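Local coordinates for ribosome-inactivating protein (Lychnis chalcedonica, PDB 2G5X), which is a plant member of the ribosome-inactivating protein family, with a mixed beta sheet packed against a largely helical portion, at residues W4-S14 and Q180-S188. Numbering follows the deposited sequence.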
# COMPACT_ATOMS: atom_id res chain seq x y z
N TRP A 4 2.70 -6.87 9.11
CA TRP A 4 3.66 -7.72 8.41
C TRP A 4 5.08 -7.39 8.83
O TRP A 4 5.52 -6.24 8.72
CB TRP A 4 3.54 -7.57 6.89
CG TRP A 4 4.48 -8.49 6.12
CD1 TRP A 4 4.76 -9.80 6.40
CD2 TRP A 4 5.25 -8.16 4.96
NE1 TRP A 4 5.66 -10.30 5.49
CE2 TRP A 4 5.98 -9.32 4.60
CE3 TRP A 4 5.41 -7.00 4.19
CZ2 TRP A 4 6.85 -9.35 3.50
CZ3 TRP A 4 6.27 -7.03 3.09
CH2 TRP A 4 6.98 -8.20 2.76
N THR A 5 5.79 -8.39 9.34
CA THR A 5 7.18 -8.21 9.70
C THR A 5 7.87 -8.45 8.36
O THR A 5 7.86 -9.56 7.82
CB THR A 5 7.63 -9.24 10.75
OG1 THR A 5 6.94 -8.98 11.98
CG2 THR A 5 9.13 -9.14 10.99
N VAL A 6 8.43 -7.38 7.80
CA VAL A 6 9.08 -7.44 6.50
C VAL A 6 10.23 -8.45 6.51
O VAL A 6 11.35 -8.13 6.90
CB VAL A 6 9.60 -6.04 6.10
CG1 VAL A 6 10.16 -6.08 4.70
CG2 VAL A 6 8.45 -5.03 6.18
N ASP A 7 9.92 -9.66 6.06
CA ASP A 7 10.87 -10.76 6.04
C ASP A 7 10.57 -11.71 4.87
O ASP A 7 9.55 -11.56 4.19
CB ASP A 7 10.78 -11.51 7.37
CG ASP A 7 12.06 -12.24 7.73
OD1 ASP A 7 12.10 -12.84 8.83
OD2 ASP A 7 13.02 -12.22 6.93
N SER A 8 11.44 -12.69 4.65
CA SER A 8 11.29 -13.62 3.54
C SER A 8 10.31 -14.79 3.69
O SER A 8 10.39 -15.77 2.95
CB SER A 8 12.67 -14.18 3.16
OG SER A 8 13.31 -14.75 4.29
N ASP A 9 9.37 -14.67 4.63
CA ASP A 9 8.37 -15.72 4.85
C ASP A 9 7.14 -15.39 4.00
O ASP A 9 6.34 -14.55 4.37
CB ASP A 9 8.02 -15.76 6.35
CG ASP A 9 7.04 -16.87 6.70
OD1 ASP A 9 7.00 -17.25 7.89
OD2 ASP A 9 6.32 -17.36 5.81
N SER A 10 7.00 -16.07 2.86
CA SER A 10 5.88 -15.79 1.96
C SER A 10 4.52 -16.15 2.53
O SER A 10 3.51 -15.56 2.14
CB SER A 10 6.09 -16.52 0.62
OG SER A 10 5.89 -17.91 0.76
N ALA A 11 4.47 -17.12 3.44
CA ALA A 11 3.20 -17.51 4.04
C ALA A 11 2.65 -16.34 4.86
O ALA A 11 1.46 -16.03 4.76
CB ALA A 11 3.38 -18.74 4.92
N LYS A 12 3.51 -15.70 5.64
CA LYS A 12 3.10 -14.57 6.47
C LYS A 12 2.71 -13.38 5.59
O LYS A 12 1.81 -12.60 5.94
CB LYS A 12 4.22 -14.16 7.43
CG LYS A 12 4.47 -15.16 8.55
CD LYS A 12 3.24 -15.31 9.43
CE LYS A 12 3.47 -16.27 10.59
NZ LYS A 12 4.55 -15.78 11.50
N TYR A 13 3.38 -13.23 4.46
CA TYR A 13 3.08 -12.15 3.53
C TYR A 13 1.67 -12.35 2.96
O TYR A 13 0.87 -11.41 2.93
CB TYR A 13 4.11 -12.13 2.39
CG TYR A 13 3.81 -11.15 1.28
CD1 TYR A 13 3.83 -9.77 1.51
CD2 TYR A 13 3.54 -11.59 -0.01
CE1 TYR A 13 3.58 -8.86 0.47
CE2 TYR A 13 3.30 -10.70 -1.05
CZ TYR A 13 3.32 -9.34 -0.81
OH TYR A 13 3.08 -8.46 -1.84
N SER A 14 1.38 -13.57 2.51
CA SER A 14 0.06 -13.87 1.94
C SER A 14 -1.07 -13.75 2.96
O SER A 14 -2.16 -13.29 2.63
CB SER A 14 0.05 -15.28 1.33
OG SER A 14 0.80 -15.32 0.13
N GLN A 180 3.76 -12.60 -8.00
CA GLN A 180 5.07 -12.15 -8.47
C GLN A 180 5.98 -11.83 -7.28
O GLN A 180 7.16 -12.15 -7.29
CB GLN A 180 4.92 -10.92 -9.37
CG GLN A 180 4.23 -11.22 -10.70
CD GLN A 180 5.03 -12.18 -11.57
OE1 GLN A 180 4.50 -13.19 -12.04
NE2 GLN A 180 6.30 -11.86 -11.79
N VAL A 181 5.42 -11.20 -6.24
CA VAL A 181 6.22 -10.86 -5.07
C VAL A 181 6.66 -12.12 -4.33
O VAL A 181 7.81 -12.23 -3.89
CB VAL A 181 5.43 -9.94 -4.10
CG1 VAL A 181 6.25 -9.67 -2.84
CG2 VAL A 181 5.09 -8.64 -4.80
N ILE A 182 5.76 -13.08 -4.19
CA ILE A 182 6.08 -14.33 -3.51
C ILE A 182 7.22 -15.07 -4.21
O ILE A 182 8.14 -15.57 -3.56
CB ILE A 182 4.86 -15.27 -3.46
CG1 ILE A 182 3.78 -14.68 -2.55
CG2 ILE A 182 5.29 -16.65 -2.96
CD1 ILE A 182 2.47 -15.43 -2.60
N ASN A 183 7.15 -15.14 -5.54
CA ASN A 183 8.15 -15.87 -6.31
C ASN A 183 9.45 -15.14 -6.62
O ASN A 183 10.50 -15.79 -6.78
CB ASN A 183 7.55 -16.37 -7.64
CG ASN A 183 6.50 -17.44 -7.44
OD1 ASN A 183 5.30 -17.16 -7.39
ND2 ASN A 183 6.95 -18.68 -7.34
N ARG A 184 9.41 -13.82 -6.70
CA ARG A 184 10.59 -13.04 -7.07
C ARG A 184 11.07 -11.99 -6.06
O ARG A 184 12.15 -11.44 -6.23
CB ARG A 184 10.33 -12.33 -8.40
CG ARG A 184 9.81 -13.24 -9.51
CD ARG A 184 9.18 -12.43 -10.64
NE ARG A 184 10.13 -11.52 -11.28
CZ ARG A 184 9.79 -10.62 -12.21
NH1 ARG A 184 8.53 -10.51 -12.59
NH2 ARG A 184 10.71 -9.84 -12.75
N GLY A 185 10.27 -11.72 -5.03
CA GLY A 185 10.67 -10.68 -4.09
C GLY A 185 10.87 -11.03 -2.63
O GLY A 185 10.96 -10.13 -1.80
N MET A 186 10.95 -12.31 -2.31
CA MET A 186 11.14 -12.73 -0.93
C MET A 186 12.63 -12.76 -0.57
O MET A 186 13.04 -12.26 0.48
CB MET A 186 10.52 -14.11 -0.68
CG MET A 186 9.00 -14.12 -0.58
SD MET A 186 8.33 -13.16 0.82
CE MET A 186 7.75 -11.70 -0.03
N TYR A 187 13.44 -13.35 -1.45
CA TYR A 187 14.88 -13.45 -1.22
C TYR A 187 15.69 -12.60 -2.18
O TYR A 187 16.91 -12.50 -2.06
CB TYR A 187 15.34 -14.90 -1.36
CG TYR A 187 14.66 -15.86 -0.42
CD1 TYR A 187 13.42 -16.41 -0.73
CD2 TYR A 187 15.25 -16.20 0.80
CE1 TYR A 187 12.78 -17.29 0.15
CE2 TYR A 187 14.62 -17.08 1.68
CZ TYR A 187 13.39 -17.62 1.35
OH TYR A 187 12.77 -18.49 2.21
N SER A 188 15.01 -11.98 -3.14
CA SER A 188 15.68 -11.15 -4.13
C SER A 188 14.89 -9.89 -4.40
O SER A 188 13.94 -9.57 -3.68
CB SER A 188 15.83 -11.94 -5.44
OG SER A 188 16.80 -11.36 -6.28
O HOH W 1 12.87 -17.28 4.77
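With CG anti to the carbonyl carbon (chi1 -75°) and bends at chi2 and chi3, the side chain of Met186 curls in so that CE lies over one face of the Tyr13 ring, 4.2 Å from Tyr13 CG. Tyr13 holds CG anti to its own backbone N (chi1 173°), which carries the ring across to helix 175-184; there Ile182 CG1 meets its edge near the plane, and Val181 CG1 comes within 3.5 Å of Tyr13 OH. That hydroxyl is hydrogen-bonded to Met167 O of helix 154-173, so its polar end is satisfied within the apolar packing. Met186 CE also approaches Trp4 CZ2 at 4.3 Å, while CD1, the tip of the same Ile182 branch, lies 3.2 Å from Ser14 OG, itself hydrogen-bonded to Glu178 OE2. In this ribosome-inactivating protein fold the loop after strand 3-5 and the first turn of helix 10-25, N-capped by Asp9, meet the last turn of helix 175-184 and the turn that follows it; segments 10-14 and 180-184 run nearly antiparallel (168°). Toward the surface, Ser8 CB makes a CH-pi contact over the Tyr187 ring, 4.0 Å from the centroid. A water links Ser8 OG, at 2.6 Å, to Tyr187 OH, at 2.8 Å.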